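Local coordinates for protein eukaryotic translation initiation factor 4 gamma 2 (Homo sapiens, PDB 4IUL) that probably acts in translation initiation as an eIF4G-related scaffold, its MIF4G domain interacting with the RNA helicase eIF4A, at residues K53-L56 / K57-L61. Sequence-based numbering, arbitrary orientation.
With SO4 (sulfate ion), chain D.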
ATOM      1  N   LYS A  53      18.135   0.446  15.193  1.00 29.71           N
ATOM      2  CA  LYS A  53      17.369  -0.555  14.465  1.00 29.51           C
ATOM      3  C   LYS A  53      16.078  -0.911  15.204  1.00 26.67           C
ATOM      4  O   LYS A  53      14.996  -0.943  14.614  1.00 24.92           O
ATOM      5  CB  LYS A  53      18.210  -1.827  14.237  1.00 31.45           C
ATOM      6  CG  LYS A  53      17.457  -2.924  13.470  1.00 32.72           C
ATOM      7  CD  LYS A  53      18.385  -3.926  12.759  1.00 36.26           C
ATOM      8  CE  LYS A  53      19.078  -4.871  13.731  1.00 36.41           C
ATOM      9  NZ  LYS A  53      19.759  -6.005  13.036  1.00 37.44           N
ATOM     10  N   LEU A  54      16.208  -1.180  16.498  1.00 25.43           N
ATOM     11  CA  LEU A  54      15.074  -1.548  17.341  1.00 24.87           C
ATOM     12  C   LEU A  54      13.955  -0.506  17.294  1.00 24.78           C
ATOM     13  O   LEU A  54      12.784  -0.849  17.148  1.00 26.55           O
ATOM     14  CB  LEU A  54      15.554  -1.755  18.781  1.00 25.79           C
ATOM     15  CG  LEU A  54      14.504  -2.190  19.807  1.00 28.44           C
ATOM     16  CD1 LEU A  54      15.180  -3.005  20.912  1.00 28.06           C
ATOM     17  CD2 LEU A  54      13.782  -0.959  20.372  1.00 25.73           C
ATOM     18  N   ILE A  55      14.315   0.764  17.413  1.00 22.79           N
ATOM     19  CA  ILE A  55      13.328   1.828  17.372  1.00 23.98           C
ATOM     20  C   ILE A  55      12.703   1.923  15.980  1.00 24.96           C
ATOM     21  O   ILE A  55      11.501   2.185  15.856  1.00 23.14           O
ATOM     22  CB  ILE A  55      13.962   3.175  17.793  1.00 25.05           C
ATOM     23  CG1 ILE A  55      14.226   3.152  19.302  1.00 28.21           C
ATOM     24  CG2 ILE A  55      13.055   4.328  17.446  1.00 23.81           C
ATOM     25  CD1 ILE A  55      14.984   4.345  19.817  1.00 31.99           C
ATOM     26  N   LEU A  56      13.505   1.702  14.935  1.00 24.26           N
ATOM     27  CA  LEU A  56      12.975   1.745  13.567  1.00 25.48           C
ATOM     28  C   LEU A  56      11.894   0.671  13.361  1.00 25.23           C
ATOM     29  O   LEU A  56      10.848   0.938  12.749  1.00 25.08           O
ATOM     30  CB  LEU A  56      14.096   1.545  12.536  1.00 25.84           C
ATOM     31  CG  LEU A  56      15.133   2.656  12.348  1.00 28.41           C
ATOM     32  CD1 LEU A  56      16.137   2.246  11.261  1.00 28.47           C
ATOM     33  CD2 LEU A  56      14.432   3.954  11.962  1.00 26.69           C
ATOM     34  N   LYS A  57      12.138  -0.534  13.880  1.00 24.21           N
ATOM     35  CA  LYS A  57      11.176  -1.634  13.735  1.00 26.71           C
ATOM     36  C   LYS A  57       9.803  -1.297  14.309  1.00 26.14           C
ATOM     37  O   LYS A  57       8.782  -1.634  13.713  1.00 26.50           O
ATOM     38  CB  LYS A  57      11.683  -2.914  14.410  1.00 27.69           C
ATOM     39  CG  LYS A  57      12.823  -3.622  13.686  1.00 31.58           C
ATOM     40  CD  LYS A  57      13.229  -4.888  14.440  1.00 30.85           C
ATOM     41  CE  LYS A  57      14.355  -5.602  13.733  1.00 30.59           C
ATOM     42  NZ  LYS A  57      14.827  -6.759  14.516  1.00 31.54           N
ATOM     43  N   GLY A  58       9.787  -0.647  15.469  1.00 25.05           N
ATOM     44  CA  GLY A  58       8.529  -0.271  16.098  1.00 24.40           C
ATOM     45  C   GLY A  58       7.831   0.839  15.330  1.00 25.15           C
ATOM     46  O   GLY A  58       6.631   0.758  15.050  1.00 26.51           O
ATOM     47  N   VAL A  59       8.584   1.880  14.994  1.00 24.70           N
ATOM     48  CA  VAL A  59       8.041   2.997  14.227  1.00 25.10           C
ATOM     49  C   VAL A  59       7.314   2.502  12.975  1.00 24.23           C
ATOM     50  O   VAL A  59       6.202   2.934  12.689  1.00 24.96           O
ATOM     51  CB  VAL A  59       9.159   3.977  13.797  1.00 24.60           C
ATOM     52  CG1 VAL A  59       8.598   5.016  12.814  1.00 25.34           C
ATOM     53  CG2 VAL A  59       9.747   4.662  15.025  1.00 24.43           C
ATOM     54  N   ILE A  60       7.945   1.594  12.232  1.00 25.29           N
ATOM     55  CA  ILE A  60       7.346   1.042  11.009  1.00 23.98           C
ATOM     56  C   ILE A  60       6.073   0.263  11.324  1.00 23.42           C
ATOM     57  O   ILE A  60       5.083   0.340  10.592  1.00 20.31           O
ATOM     58  CB  ILE A  60       8.349   0.119  10.263  1.00 25.79           C
ATOM     59  CG1 ILE A  60       9.484   0.968   9.673  1.00 26.74           C
ATOM     60  CG2 ILE A  60       7.640  -0.661   9.165  1.00 23.90           C
ATOM     61  CD1 ILE A  60      10.658   0.163   9.155  1.00 28.08           C
ATOM     62  N   LEU A  61       6.111  -0.490  12.419  1.00 22.15           N
ATOM     63  CA  LEU A  61       4.962  -1.268  12.848  1.00 23.57           C
ATOM     64  C   LEU A  61       3.781  -0.339  13.151  1.00 23.32           C
ATOM     65  O   LEU A  61       2.645  -0.613  12.770  1.00 22.99           O
ATOM     66  CB  LEU A  61       5.318  -2.078  14.103  1.00 26.00           C
ATOM     67  CG  LEU A  61       4.165  -2.905  14.684  1.00 29.27           C
ATOM     68  CD1 LEU A  61       3.723  -3.949  13.647  1.00 29.27           C
ATOM     69  CD2 LEU A  61       4.607  -3.583  15.969  1.00 28.46           C
TER
HETATM   70  S   SO4 D 402      16.933  -7.929  11.460  1.00 55.97           S
HETATM   71  O1  SO4 D 402      17.124  -9.356  11.144  1.00 58.94           O
HETATM   72  O2  SO4 D 402      17.919  -7.122  10.720  1.00 58.06           O
HETATM   73  O3  SO4 D 402      15.572  -7.526  11.071  1.00 57.96           O
HETATM   74  O4  SO4 D 402      17.118  -7.717  12.908  1.00 58.53           O
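Lys53 and Lys57, one turn apart on helix 53-69, run side by side and converge on a sulfate ion, probably taken up from the crystallisation liquor. Lys53 NZ donates to two sulfate oxygens, O4 at 3.1 Å and O2 at 3.2 Å, while Lys57 NZ reaches the same O4 at 3.0 Å. Lys57 is extended beyond CG, whereas Lys53 bends at chi3 (73°) to turn its ammonium toward the anion. The outer part of Lys57 passes the base of the Lys53 chain, Lys57 CE lying 4.1 Å from Lys53 CG. The anion, which also accepts a bond from Arg110 NH1 of helix 107-127, would offset the like charges of the two ammonium groups, 5.2 Å apart from Lys53 NZ to Lys57 NZ. On another side of the helix Ile55 and Val59 cross at an angle, CG2 against CG2 at 4.1 Å. Val59 CG2, anti to the carbonyl carbon and so beside the backbone N, lies close to Ile55 O, the acceptor of that N-H in a nearly straight bond (173°). Ile55 packs on Ile22 of helix 13-31. These are i to i+4 side-chain pairs along an alpha-helix, the lysines holding an anion on the outer side and Ile55 and Val59 buried, within the HEAT-repeat helical stack of a MIF4G domain.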